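Local coordinates for UPF0311 protein RPA1785 (Rhodopseudomonas palustris, PDB 3C5O), which is of unknown function, a DUF3237 (UPF0311) family protein built as an antiparallel beta-barrel and assembled from four copies, at residues 33-38 against 57-62; 69-74 against 87-92; 78-83 against 125-130; 114-119 against 137-142. All blocks are in the same frame, centred on the assembly; numbering follows the deposited sequence.

Interaction 1. Residues 33-38 against 57-62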
loop_
_atom_site.group_PDB
_atom_site.type_symbol
_atom_site.label_atom_id
_atom_site.label_comp_id
_atom_site.label_asym_id
_atom_site.label_seq_id
_atom_site.Cartn_x
_atom_site.Cartn_y
_atom_site.Cartn_z
ATOM N N ARG B 33 -1.456 3.643 16.860
ATOM C CA ARG B 33 -2.221 2.683 16.089
ATOM C C ARG B 33 -3.458 2.211 16.859
ATOM O O ARG B 33 -3.347 1.755 17.990
ATOM C CB ARG B 33 -1.334 1.489 15.692
ATOM C CG ARG B 33 -2.110 0.290 15.154
ATOM C CD ARG B 33 -2.781 0.618 13.834
ATOM N NE ARG B 33 -1.777 0.794 12.802
ATOM C CZ ARG B 33 -2.022 1.205 11.573
ATOM N NH1 ARG B 33 -1.026 1.308 10.705
ATOM N NH2 ARG B 33 -3.245 1.503 11.205
ATOM N N ARG B 34 -4.624 2.315 16.244
ATOM C CA ARG B 34 -5.874 1.949 16.878
ATOM C C ARG B 34 -6.744 1.247 15.835
ATOM O O ARG B 34 -6.607 1.503 14.624
ATOM C CB ARG B 34 -6.549 3.188 17.473
ATOM C CG ARG B 34 -7.525 3.848 16.571
ATOM C CD ARG B 34 -7.681 5.322 16.850
ATOM N NE ARG B 34 -8.539 5.648 17.986
ATOM C CZ ARG B 34 -9.700 6.298 17.889
ATOM N NH1 ARG B 34 -10.179 6.682 16.699
ATOM N NH2 ARG B 34 -10.390 6.555 18.995
ATOM N N ILE B 35 -7.576 0.305 16.272
ATOM C CA ILE B 35 -8.389 -0.472 15.333
ATOM C C ILE B 35 -9.845 -0.508 15.785
ATOM O O ILE B 35 -10.134 -0.788 16.956
ATOM C CB ILE B 35 -7.869 -1.898 15.131
ATOM C CG1 ILE B 35 -6.388 -1.883 14.773
ATOM C CG2 ILE B 35 -8.652 -2.577 14.006
ATOM C CD1 ILE B 35 -5.659 -3.132 15.131
ATOM N N ILE B 36 -10.739 -0.213 14.846
ATOM C CA ILE B 36 -12.165 -0.080 15.120
ATOM C C ILE B 36 -12.949 -1.051 14.245
ATOM O O ILE B 36 -13.053 -0.851 13.044
ATOM C CB ILE B 36 -12.662 1.360 14.854
ATOM C CG1 ILE B 36 -11.813 2.369 15.636
ATOM C CG2 ILE B 36 -14.140 1.479 15.192
ATOM C CD1 ILE B 36 -12.588 3.405 16.316
ATOM N N PRO B 37 -13.508 -2.108 14.846
ATOM C CA PRO B 37 -14.207 -3.135 14.089
ATOM C C PRO B 37 -15.473 -2.603 13.420
ATOM O O PRO B 37 -16.177 -1.787 13.993
ATOM C CB PRO B 37 -14.573 -4.154 15.162
ATOM C CG PRO B 37 -13.616 -3.893 16.263
ATOM C CD PRO B 37 -13.520 -2.419 16.276
ATOM N N ILE B 38 -15.748 -3.093 12.215
ATOM C CA ILE B 38 -16.949 -2.766 11.481
ATOM C C ILE B 38 -17.949 -3.913 11.689
ATOM O O ILE B 38 -17.642 -5.077 11.388
ATOM C CB ILE B 38 -16.608 -2.522 9.997
ATOM C CG1 ILE B 38 -15.897 -1.158 9.875
ATOM C CG2 ILE B 38 -17.900 -2.580 9.121
ATOM C CD1 ILE B 38 -15.149 -0.971 8.582
ATOM N N ALA B 57 -12.651 -3.678 9.498
ATOM C CA ALA B 57 -12.197 -2.780 10.546
ATOM C C ALA B 57 -11.633 -1.532 9.919
ATOM O O ALA B 57 -11.272 -1.543 8.738
ATOM C CB ALA B 57 -11.127 -3.464 11.413
ATOM N N ASP B 58 -11.585 -0.450 10.699
ATOM C CA ASP B 58 -10.798 0.704 10.314
ATOM C C ASP B 58 -9.491 0.634 11.080
ATOM O O ASP B 58 -9.478 0.579 12.303
ATOM C CB ASP B 58 -11.537 2.003 10.603
ATOM C CG ASP B 58 -10.914 3.214 9.861
ATOM O OD1 ASP B 58 -9.840 3.066 9.230
ATOM O OD2 ASP B 58 -11.506 4.317 9.876
ATOM N N PHE B 59 -8.392 0.643 10.345
ATOM C CA PHE B 59 -7.059 0.656 10.935
ATOM C C PHE B 59 -6.541 2.076 10.915
ATOM O O PHE B 59 -6.382 2.686 9.854
ATOM C CB PHE B 59 -6.171 -0.299 10.148
ATOM C CG PHE B 59 -6.762 -1.668 10.017
ATOM C CD1 PHE B 59 -6.479 -2.648 10.970
ATOM C CD2 PHE B 59 -7.629 -1.971 8.967
ATOM C CE1 PHE B 59 -7.027 -3.915 10.881
ATOM C CE2 PHE B 59 -8.206 -3.264 8.855
ATOM C CZ PHE B 59 -7.888 -4.231 9.828
ATOM N N GLN B 60 -6.324 2.638 12.089
ATOM C CA GLN B 60 -6.122 4.058 12.171
ATOM C C GLN B 60 -4.785 4.359 12.803
ATOM O O GLN B 60 -4.251 3.539 13.541
ATOM C CB GLN B 60 -7.283 4.715 12.949
ATOM C CG GLN B 60 -8.653 4.503 12.291
ATOM C CD GLN B 60 -9.789 5.224 12.992
ATOM O OE1 GLN B 60 -9.667 5.619 14.142
ATOM N NE2 GLN B 60 -10.905 5.415 12.282
ATOM N N ILE B 61 -4.243 5.526 12.460
ATOM C CA ILE B 61 -3.131 6.134 13.161
ATOM C C ILE B 61 -3.535 7.532 13.620
ATOM O O ILE B 61 -3.975 8.351 12.809
ATOM C CB ILE B 61 -1.864 6.227 12.296
ATOM C CG1 ILE B 61 -1.444 4.827 11.830
ATOM C CG2 ILE B 61 -0.753 6.969 13.082
ATOM C CD1 ILE B 61 -0.164 4.764 11.033
ATOM N N ILE B 62 -3.420 7.777 14.919
ATOM C CA ILE B 62 -3.593 9.103 15.458
ATOM C C ILE B 62 -2.200 9.730 15.536
ATOM O O ILE B 62 -1.329 9.215 16.229
ATOM C CB ILE B 62 -4.220 9.071 16.873
ATOM C CG1 ILE B 62 -5.576 8.354 16.875
ATOM C CG2 ILE B 62 -4.380 10.488 17.433
ATOM C CD1 ILE B 62 -6.040 8.036 18.315
HETATM O O HOH W 1 -4.274 3.943 9.133
#
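The Arg33 guanidinium lies with one face on Ile61, whose CG1 sits over its centre, while the carbonyl carbon of Phe59 meets it at the edge. The Arg34 guanidinium has Ile36 CD1 over one face, toward the rim, and Gln60 OE1 at its edge. These planes flank a beta hairpin of the antiparallel barrel, strand 32-45 against strand 48-62, in which Arg34-Gln60 and Ile36-Asp58 are the hydrogen-bonded pairs. Bends at chi2 and chi3 (66° and 69°) fold Arg33 back across the neighbouring strand; its NE makes a salt bridge to Glu122 of the second subunit. On that same side Ile35 CG2 packs 3.7 Å from both Ala57 CB and Phe59 CD1. On the other face, Arg34 NH1 donates to Gln60 OE1 at 2.8 Å, and Arg34 CD and NE lie against Ile62 CD1. A leucine in place of Arg34 would probably leave Gln60 OE1 without this donor and let the amide turn more easily. The opposite end of that amide is also held: Gln60 NE2 donates to Asp58 OD2 at 2.7 Å. OD2 lies near the plane of the Gln60 amide, while NE2 reaches it from above the Asp58 carboxylate plane.

Interaction 2. Residues 69-74 against 87-92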
loop_
_atom_site.group_PDB
_atom_site.type_symbol
_atom_site.label_atom_id
_atom_site.label_comp_id
_atom_site.label_asym_id
_atom_site.label_seq_id
_atom_site.Cartn_x
_atom_site.Cartn_y
_atom_site.Cartn_z
ATOM N N GLU B 69 -5.574 9.310 10.568
ATOM C CA GLU B 69 -5.432 8.677 9.275
ATOM C C GLU B 69 -6.331 7.442 9.279
ATOM O O GLU B 69 -6.179 6.575 10.133
ATOM C CB GLU B 69 -3.969 8.294 9.031
ATOM C CG GLU B 69 -3.017 9.497 8.894
ATOM C CD GLU B 69 -1.542 9.088 8.752
ATOM O OE1 GLU B 69 -0.656 9.970 8.804
ATOM O OE2 GLU B 69 -1.252 7.878 8.579
ATOM N N LEU B 70 -7.299 7.384 8.356
ATOM C CA LEU B 70 -8.222 6.274 8.332
ATOM C C LEU B 70 -7.855 5.338 7.199
ATOM O O LEU B 70 -7.365 5.763 6.158
ATOM C CB LEU B 70 -9.652 6.753 8.094
ATOM C CG LEU B 70 -9.993 8.182 8.499
ATOM C CD1 LEU B 70 -11.140 8.580 7.626
ATOM C CD2 LEU B 70 -10.345 8.257 9.943
ATOM N N GLU B 71 -8.136 4.064 7.408
ATOM C CA GLU B 71 -7.852 3.032 6.417
ATOM C C GLU B 71 -8.776 1.885 6.732
ATOM O O GLU B 71 -8.428 0.997 7.479
ATOM C CB GLU B 71 -6.381 2.637 6.503
ATOM C CG GLU B 71 -5.907 1.623 5.512
ATOM C CD GLU B 71 -4.405 1.739 5.311
ATOM O OE1 GLU B 71 -3.611 1.426 6.263
ATOM O OE2 GLU B 71 -4.031 2.201 4.207
ATOM N N ALA B 72 -9.995 1.954 6.214
ATOM C CA ALA B 72 -11.013 0.962 6.519
ATOM C C ALA B 72 -11.178 -0.021 5.350
ATOM O O ALA B 72 -11.194 0.388 4.199
ATOM C CB ALA B 72 -12.340 1.658 6.813
ATOM N N LYS B 73 -11.298 -1.312 5.671
ATOM C CA LYS B 73 -11.504 -2.347 4.686
ATOM C C LYS B 73 -12.672 -3.188 5.140
ATOM O O LYS B 73 -12.680 -3.723 6.231
ATOM C CB LYS B 73 -10.248 -3.188 4.526
ATOM C CG LYS B 73 -9.083 -2.398 3.971
ATOM C CD LYS B 73 -7.820 -3.214 3.822
ATOM C CE LYS B 73 -6.681 -2.252 3.434
ATOM N NZ LYS B 73 -5.519 -2.949 2.821
ATOM N N TYR B 74 -13.693 -3.236 4.293
ATOM C CA TYR B 74 -14.899 -3.993 4.534
ATOM C C TYR B 74 -15.605 -4.255 3.211
ATOM O O TYR B 74 -15.043 -4.004 2.138
ATOM C CB TYR B 74 -15.813 -3.227 5.494
ATOM C CG TYR B 74 -16.141 -1.802 5.085
ATOM C CD1 TYR B 74 -17.391 -1.466 4.561
ATOM C CD2 TYR B 74 -15.204 -0.775 5.251
ATOM C CE1 TYR B 74 -17.702 -0.135 4.209
ATOM C CE2 TYR B 74 -15.504 0.547 4.907
ATOM C CZ TYR B 74 -16.756 0.857 4.392
ATOM O OH TYR B 74 -17.041 2.175 4.073
ATOM N N GLU B 87 -12.397 -0.188 0.205
ATOM C CA GLU B 87 -11.193 0.291 0.834
ATOM C C GLU B 87 -11.421 1.793 1.012
ATOM O O GLU B 87 -11.452 2.506 0.026
ATOM C CB GLU B 87 -10.052 0.059 -0.129
ATOM C CG GLU B 87 -8.775 -0.408 0.447
ATOM C CD GLU B 87 -7.808 -0.851 -0.642
ATOM O OE1 GLU B 87 -7.166 0.042 -1.257
ATOM O OE2 GLU B 87 -7.692 -2.083 -0.881
ATOM N N ASN B 88 -11.588 2.268 2.251
ATOM C CA ASN B 88 -11.909 3.684 2.509
ATOM C C ASN B 88 -10.767 4.413 3.265
ATOM O O ASN B 88 -10.531 4.169 4.460
ATOM C CB ASN B 88 -13.223 3.749 3.281
ATOM C CG ASN B 88 -13.873 5.129 3.272
ATOM O OD1 ASN B 88 -13.660 5.951 2.379
ATOM N ND2 ASN B 88 -14.703 5.373 4.293
ATOM N N VAL B 89 -10.043 5.276 2.556
ATOM C CA VAL B 89 -8.844 5.888 3.095
ATOM C C VAL B 89 -8.988 7.416 3.147
ATOM O O VAL B 89 -9.415 8.047 2.171
ATOM C CB VAL B 89 -7.569 5.487 2.295
ATOM C CG1 VAL B 89 -6.320 6.032 2.974
ATOM C CG2 VAL B 89 -7.445 3.968 2.161
ATOM N N GLY B 90 -8.634 8.009 4.287
ATOM C CA GLY B 90 -8.734 9.429 4.413
ATOM C C GLY B 90 -8.203 10.007 5.689
ATOM O O GLY B 90 -7.255 9.486 6.293
ATOM N N ILE B 91 -8.800 11.128 6.073
ATOM C CA ILE B 91 -8.383 11.830 7.269
ATOM C C ILE B 91 -9.560 12.412 8.034
ATOM O O ILE B 91 -10.598 12.730 7.475
ATOM C CB ILE B 91 -7.281 12.921 6.990
ATOM C CG1 ILE B 91 -7.727 13.968 6.000
ATOM C CG2 ILE B 91 -5.983 12.305 6.439
ATOM C CD1 ILE B 91 -6.785 15.146 5.960
ATOM N N ARG B 92 -9.393 12.489 9.345
ATOM C CA ARG B 92 -10.284 13.266 10.166
ATOM C C ARG B 92 -9.452 14.206 11.025
ATOM O O ARG B 92 -8.494 13.791 11.688
ATOM C CB ARG B 92 -11.156 12.365 11.012
ATOM C CG ARG B 92 -12.054 13.153 11.929
ATOM C CD ARG B 92 -13.175 12.293 12.401
ATOM N NE ARG B 92 -12.731 11.352 13.419
ATOM C CZ ARG B 92 -12.824 10.031 13.330
ATOM N NH1 ARG B 92 -13.342 9.443 12.255
ATOM N NH2 ARG B 92 -12.403 9.293 14.341
#
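Leu70 packs its CG and CD1 against the backbone of Gly90 and Ile91, with CD1 3.8 Å from Ile91 N and CD2 4.0 Å from Arg92 NH1, the leucine and arginine side chains crossing at about a right angle. Gly90 puts no side chain beside the leucine. Four backbone hydrogen bonds join the strands of this hairpin, within the hydrogen-bonded pairs Leu70-Gly90 and Ala72-Asn88; the shortest runs from Asn88 N to Ala72 O at 2.7 Å. On the face of Leu70, Ala72 CB packs 4.2 Å from Asn88 CB. On the other face Lys73 and Glu87 run side by side, CG to CG at 4.1 Å, and Val89 CG1, anti to its own backbone N (chi1 -174°), rests 3.4 Å from Leu70 O.

Farther out, Phe115 and Thr117 of strand 114-122 touch Leu70, and Phe115 makes a cation-pi contact with Arg92. An alanine in place of Leu70 removes CG and both methyls, which would probably open a gap beside Gly90 and Phe115 and leave the Arg92 guanidinium less confined. Thr117 OG1 is hydrogen-bonded to Asn88 OD1, which helps hold that amide.

The chemistry differs between the faces: Leu70 and Ala72 give one an apolar patch beside a buried amide. On the other, Lys73 NZ, 4.4 Å from Glu87 OE2, also nears Lys73 NZ and, in a long weak ion pair, Glu71 of the second subunit, so its attractions are probably longer-range.

Interaction 3. Residues 78-83 against 125-130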
loop_
_atom_site.group_PDB
_atom_site.type_symbol
_atom_site.label_atom_id
_atom_site.label_comp_id
_atom_site.label_asym_id
_atom_site.label_seq_id
_atom_site.Cartn_x
_atom_site.Cartn_y
_atom_site.Cartn_z
ATOM N N THR B 78 -25.310 -5.905 -2.163
ATOM C CA THR B 78 -26.541 -5.275 -2.613
ATOM C C THR B 78 -27.750 -6.223 -2.663
ATOM O O THR B 78 -27.603 -7.468 -2.643
ATOM C CB THR B 78 -26.377 -4.642 -3.973
ATOM O OG1 THR B 78 -26.299 -5.673 -4.968
ATOM C CG2 THR B 78 -25.144 -3.759 -4.001
ATOM N N ASP B 79 -28.941 -5.623 -2.741
ATOM C CA ASP B 79 -30.181 -6.383 -2.730
ATOM C C ASP B 79 -30.319 -7.292 -3.963
ATOM O O ASP B 79 -31.089 -8.258 -3.950
ATOM C CB ASP B 79 -31.425 -5.467 -2.528
ATOM C CG ASP B 79 -31.563 -4.354 -3.594
ATOM O OD1 ASP B 79 -30.594 -4.071 -4.332
ATOM O OD2 ASP B 79 -32.657 -3.739 -3.681
ATOM N N ASP B 80 -29.562 -6.978 -5.011
ATOM C CA ASP B 80 -29.658 -7.689 -6.287
ATOM C C ASP B 80 -28.411 -8.552 -6.519
ATOM O O ASP B 80 -28.224 -9.117 -7.593
ATOM C CB ASP B 80 -29.969 -6.729 -7.467
ATOM C CG ASP B 80 -28.856 -5.687 -7.723
ATOM O OD1 ASP B 80 -28.099 -5.323 -6.795
ATOM O OD2 ASP B 80 -28.747 -5.208 -8.865
ATOM N N GLY B 81 -27.549 -8.638 -5.508
ATOM C CA GLY B 81 -26.611 -9.753 -5.442
ATOM C C GLY B 81 -25.145 -9.475 -5.674
ATOM O O GLY B 81 -24.344 -10.419 -5.788
ATOM N N ALA B 82 -24.788 -8.200 -5.744
ATOM C CA ALA B 82 -23.392 -7.797 -5.845
ATOM C C ALA B 82 -22.717 -7.814 -4.479
ATOM O O ALA B 82 -23.318 -7.417 -3.475
ATOM C CB ALA B 82 -23.288 -6.417 -6.429
ATOM N N VAL B 83 -21.470 -8.272 -4.455
ATOM C CA VAL B 83 -20.601 -8.105 -3.304
ATOM C C VAL B 83 -19.571 -7.081 -3.706
ATOM O O VAL B 83 -18.906 -7.237 -4.714
ATOM C CB VAL B 83 -19.935 -9.439 -2.889
ATOM C CG1 VAL B 83 -18.924 -9.227 -1.781
ATOM C CG2 VAL B 83 -21.017 -10.430 -2.450
ATOM N N HIS B 125 -19.816 -7.801 -10.191
ATOM C CA HIS B 125 -21.220 -7.675 -10.647
ATOM C C HIS B 125 -21.344 -6.694 -11.811
ATOM O O HIS B 125 -20.855 -5.568 -11.717
ATOM C CB HIS B 125 -22.153 -7.229 -9.525
ATOM C CG HIS B 125 -23.602 -7.564 -9.783
ATOM N ND1 HIS B 125 -24.367 -6.914 -10.733
ATOM C CD2 HIS B 125 -24.418 -8.488 -9.216
ATOM C CE1 HIS B 125 -25.583 -7.428 -10.744
ATOM N NE2 HIS B 125 -25.649 -8.362 -9.814
ATOM N N PRO B 126 -21.984 -7.125 -12.912
ATOM C CA PRO B 126 -22.122 -6.300 -14.115
ATOM C C PRO B 126 -22.751 -4.931 -13.920
ATOM O O PRO B 126 -22.420 -4.028 -14.679
ATOM C CB PRO B 126 -23.007 -7.162 -15.036
ATOM C CG PRO B 126 -22.716 -8.522 -14.622
ATOM C CD PRO B 126 -22.534 -8.477 -13.128
ATOM N N ASN B 127 -23.644 -4.784 -12.934
ATOM C CA ASN B 127 -24.470 -3.579 -12.787
ATOM C C ASN B 127 -23.722 -2.530 -12.005
ATOM O O ASN B 127 -24.110 -1.361 -12.010
ATOM C CB ASN B 127 -25.796 -3.909 -12.072
ATOM C CG ASN B 127 -26.792 -2.731 -12.045
ATOM O OD1 ASN B 127 -27.432 -2.469 -11.018
ATOM N ND2 ASN B 127 -26.939 -2.034 -13.170
ATOM N N TYR B 128 -22.655 -2.962 -11.327
ATOM C CA TYR B 128 -21.889 -2.101 -10.427
ATOM C C TYR B 128 -20.456 -1.925 -10.886
ATOM O O TYR B 128 -19.609 -1.436 -10.151
ATOM C CB TYR B 128 -21.949 -2.633 -8.984
ATOM C CG TYR B 128 -23.365 -2.683 -8.480
ATOM C CD1 TYR B 128 -24.137 -3.843 -8.616
ATOM C CD2 TYR B 128 -23.965 -1.557 -7.945
ATOM C CE1 TYR B 128 -25.448 -3.883 -8.175
ATOM C CE2 TYR B 128 -25.281 -1.589 -7.520
ATOM C CZ TYR B 128 -26.011 -2.753 -7.627
ATOM O OH TYR B 128 -27.322 -2.773 -7.189
ATOM N N GLN B 129 -20.218 -2.326 -12.120
ATOM C CA GLN B 129 -18.940 -2.184 -12.796
ATOM C C GLN B 129 -18.454 -0.739 -12.765
ATOM O O GLN B 129 -17.259 -0.486 -12.618
ATOM C CB GLN B 129 -19.109 -2.652 -14.256
ATOM C CG GLN B 129 -18.054 -3.604 -14.803
ATOM C CD GLN B 129 -17.899 -4.891 -13.994
ATOM O OE1 GLN B 129 -17.771 -4.849 -12.776
ATOM N NE2 GLN B 129 -17.889 -6.059 -14.696
ATOM N N TRP B 130 -19.385 0.202 -12.896
ATOM C CA TRP B 130 -19.053 1.631 -12.856
ATOM C C TRP B 130 -18.314 2.049 -11.577
ATOM O O TRP B 130 -17.625 3.058 -11.577
ATOM C CB TRP B 130 -20.302 2.509 -13.066
ATOM C CG TRP B 130 -21.364 2.400 -11.969
ATOM C CD1 TRP B 130 -22.275 1.387 -11.810
ATOM C CD2 TRP B 130 -21.622 3.335 -10.908
ATOM N NE1 TRP B 130 -23.070 1.634 -10.717
ATOM C CE2 TRP B 130 -22.689 2.815 -10.143
ATOM C CE3 TRP B 130 -21.064 4.563 -10.537
ATOM C CZ2 TRP B 130 -23.208 3.475 -9.030
ATOM C CZ3 TRP B 130 -21.583 5.218 -9.415
ATOM C CH2 TRP B 130 -22.644 4.673 -8.682
HETATM O O HOH W 2 -29.050 -2.042 -5.561
#
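Polar contacts converge on the Asp80 carboxylate, which meets the Tyr128 ring at its edge with the two planes 79° apart. Tyr128 OH donates to Asp80 OD1 at 2.7 Å from the syn side, somewhat out of the carboxylate plane, and Thr78 OG1 gives that same oxygen a second bond of 2.6 Å, nearly in line with the C-O bond. With CG placed between the backbone N and the carbonyl carbon (chi1 63°), the carboxylate turns back to both hydroxyls. A water bridges Tyr128 OH and Asp79 OD1. His125 NE2 makes a weak hydrogen bond to Asp80 O, while its ND1 accepts from Asn127 N at 3.1 Å in the ring plane, a bond that helps set the rotation of the imidazole.

Apolar contacts accompany these bonds. Ala82 CB touches both His125 CB, 3.4 Å away, and Tyr128 CD1, 3.5 Å away. Thr78 CG2 lies over one face of the Tyr128 ring in a CH-pi contact.

Within 125-130, the amide carbon of Asn127 lies over the other face of that ring. Within 78-83 the backbone bond from Gly81 N to Thr78 O closes a type I beta turn, and Thr78 OG1 additionally accepts from Ala82 N. Gly81 has a positive phi (110°) at which a side chain would crowd the preceding carbonyl oxygen. The arrangement is that of a tight hairpin turn, between strands 68-78 and 83-93, tied at the barrel's margin to the long connection from strand 114-122 to strand 136-142.

Interaction 4. Residues 114-119 against 137-142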
loop_
_atom_site.group_PDB
_atom_site.type_symbol
_atom_site.label_atom_id
_atom_site.label_comp_id
_atom_site.label_asym_id
_atom_site.label_seq_id
_atom_site.Cartn_x
_atom_site.Cartn_y
_atom_site.Cartn_z
ATOM N N TYR B 114 -13.525 18.229 9.919
ATOM C CA TYR B 114 -13.082 17.884 8.579
ATOM C C TYR B 114 -12.946 16.380 8.527
ATOM O O TYR B 114 -12.115 15.807 9.233
ATOM C CB TYR B 114 -11.747 18.569 8.242
ATOM C CG TYR B 114 -11.320 18.326 6.804
ATOM C CD1 TYR B 114 -11.771 19.158 5.774
ATOM C CD2 TYR B 114 -10.459 17.266 6.475
ATOM C CE1 TYR B 114 -11.379 18.937 4.452
ATOM C CE2 TYR B 114 -10.063 17.039 5.169
ATOM C CZ TYR B 114 -10.530 17.868 4.164
ATOM O OH TYR B 114 -10.137 17.646 2.878
ATOM N N PHE B 115 -13.768 15.726 7.713
ATOM C CA PHE B 115 -13.770 14.280 7.666
ATOM C C PHE B 115 -14.038 13.794 6.254
ATOM O O PHE B 115 -15.208 13.624 5.851
ATOM C CB PHE B 115 -14.773 13.732 8.688
ATOM C CG PHE B 115 -14.744 12.241 8.859
ATOM C CD1 PHE B 115 -15.669 11.621 9.697
ATOM C CD2 PHE B 115 -13.832 11.447 8.169
ATOM C CE1 PHE B 115 -15.687 10.232 9.864
ATOM C CE2 PHE B 115 -13.839 10.028 8.317
ATOM C CZ PHE B 115 -14.773 9.422 9.169
ATOM N N ARG B 116 -12.946 13.571 5.513
ATOM C CA ARG B 116 -12.991 13.301 4.088
ATOM C C ARG B 116 -12.109 12.114 3.748
ATOM O O ARG B 116 -11.022 11.924 4.335
ATOM C CB ARG B 116 -12.596 14.531 3.247
ATOM C CG ARG B 116 -13.219 15.896 3.709
ATOM C CD ARG B 116 -14.686 16.158 3.275
ATOM N NE ARG B 116 -15.119 17.496 3.736
ATOM C CZ ARG B 116 -15.658 17.753 4.931
ATOM N NH1 ARG B 116 -15.886 16.781 5.778
ATOM N NH2 ARG B 116 -16.015 18.984 5.280
ATOM N N THR B 117 -12.585 11.315 2.796
ATOM C CA THR B 117 -11.931 10.081 2.442
ATOM C C THR B 117 -12.004 9.840 0.944
ATOM O O THR B 117 -12.747 10.514 0.218
ATOM C CB THR B 117 -12.634 8.862 3.088
ATOM O OG1 THR B 117 -13.828 8.583 2.351
ATOM C CG2 THR B 117 -13.007 9.103 4.525
ATOM N N ARG B 118 -11.236 8.857 0.485
ATOM C CA ARG B 118 -11.371 8.385 -0.894
ATOM C C ARG B 118 -11.775 6.920 -0.831
ATOM O O ARG B 118 -10.945 6.082 -0.526
ATOM C CB ARG B 118 -10.075 8.532 -1.667
ATOM C CG ARG B 118 -10.264 8.177 -3.119
ATOM C CD ARG B 118 -9.084 7.432 -3.678
ATOM N NE ARG B 118 -9.525 6.591 -4.783
ATOM C CZ ARG B 118 -8.713 5.934 -5.599
ATOM N NH1 ARG B 118 -7.394 6.040 -5.470
ATOM N NH2 ARG B 118 -9.228 5.198 -6.572
ATOM N N PRO B 119 -13.063 6.621 -1.075
ATOM C CA PRO B 119 -13.486 5.228 -1.185
ATOM C C PRO B 119 -13.211 4.579 -2.542
ATOM O O PRO B 119 -13.576 5.136 -3.601
ATOM C CB PRO B 119 -14.977 5.287 -0.891
ATOM C CG PRO B 119 -15.389 6.701 -1.260
ATOM C CD PRO B 119 -14.182 7.569 -1.211
ATOM N N VAL B 137 -15.124 10.475 -3.778
ATOM C CA VAL B 137 -14.697 11.158 -2.555
ATOM C C VAL B 137 -15.812 10.998 -1.528
ATOM O O VAL B 137 -16.979 11.137 -1.845
ATOM C CB VAL B 137 -14.413 12.656 -2.809
ATOM C CG1 VAL B 137 -14.005 13.378 -1.521
ATOM C CG2 VAL B 137 -13.312 12.819 -3.831
ATOM N N GLY B 138 -15.449 10.692 -0.290
ATOM C CA GLY B 138 -16.437 10.599 0.780
ATOM C C GLY B 138 -16.373 11.760 1.750
ATOM O O GLY B 138 -15.292 12.144 2.167
ATOM N N SER B 139 -17.520 12.320 2.111
ATOM C CA SER B 139 -17.578 13.310 3.189
ATOM C C SER B 139 -18.328 12.606 4.305
ATOM O O SER B 139 -19.461 12.124 4.088
ATOM C CB SER B 139 -18.308 14.571 2.748
ATOM O OG SER B 139 -18.346 15.541 3.780
ATOM N N ALA B 140 -17.704 12.491 5.477
ATOM C CA ALA B 140 -18.232 11.597 6.510
ATOM C C ALA B 140 -18.592 12.268 7.835
ATOM O O ALA B 140 -18.338 13.458 8.021
ATOM C CB ALA B 140 -17.304 10.384 6.700
ATOM N N ALA B 141 -19.226 11.512 8.733
ATOM C CA ALA B 141 -19.612 12.014 10.044
ATOM C C ALA B 141 -19.405 10.924 11.096
ATOM O O ALA B 141 -19.815 9.791 10.881
ATOM C CB ALA B 141 -21.047 12.479 10.027
ATOM N N ARG B 142 -18.751 11.267 12.206
ATOM C CA ARG B 142 -18.439 10.322 13.284
ATOM C C ARG B 142 -19.497 10.461 14.356
ATOM O O ARG B 142 -19.668 11.544 14.932
ATOM C CB ARG B 142 -17.092 10.653 13.931
ATOM C CG ARG B 142 -16.106 9.502 14.206
ATOM C CD ARG B 142 -16.670 8.088 14.462
ATOM N NE ARG B 142 -16.767 7.785 15.896
ATOM C CZ ARG B 142 -15.897 7.065 16.599
ATOM N NH1 ARG B 142 -14.821 6.526 16.027
ATOM N NH2 ARG B 142 -16.118 6.871 17.892
#
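Phe115 turns one ring face to Ala140, whose CB lies over the ring centre in a CH-pi contact, 3.5 Å from the centroid. Strands 114-122 and 136-142 are neighbours in the barrel sheet, and segments 114-119 and 137-142 run at 149° to each other, a twisted antiparallel pair. Phe115 reaches Ala140 because CG is anti to the backbone N (chi1 -173°), which carries the ring alongside the next strand; Arg142 N then meets its edge in plane. Val147 of strand 146-154 packs against the same phenylalanine.

Arg116 follows a different course. Its CG is anti to the carbonyl carbon and a bend at chi2 (-80°) swings the guanidinium over Ser139, whose OG lies above one face toward the rim. Arg116 NH1 is 3.4 Å from Ser139 OG, at an angle too poor for a hydrogen bond, and instead bonds weakly to Phe115 O. The CD1 atom of Tyr114 lies over the opposite guanidinium face, and NH2 donates to Leu155 O of the third subunit.

A side chain at Gly138 would run into the Thr117 hydroxyl, whose partner is Asn88, so the glycine lets the strands come together. Between them, Gly138 N donates to Thr117 O at 2.8 Å, and Pro119 CD rests 3.5 Å from that same Gly138 nitrogen.

How the interactions relate
From the N terminus, interaction 1 closes the hairpin of strands 32-45 and 48-62, and interaction 2 closes the next one, 68-78 with 83-93. The two are in series and meet where strands 48-62 and 68-78 lie side by side, Asp58 OD1 bonding to Glu71 N. Interaction 4 joins strands 114-122 and 136-142 farther along the chain and touches interaction 2 between neighbouring strands 83-93 and 114-122. Interaction 3 is the long-range tie: 41 residues lie between its segments, and it crosses both interaction 2 and interaction 4 in sequence, linking two loops about 22 Å (centre to centre) from interaction 2. Interactions 1 and 2 border the second subunit, interactions 2 and 4 the third.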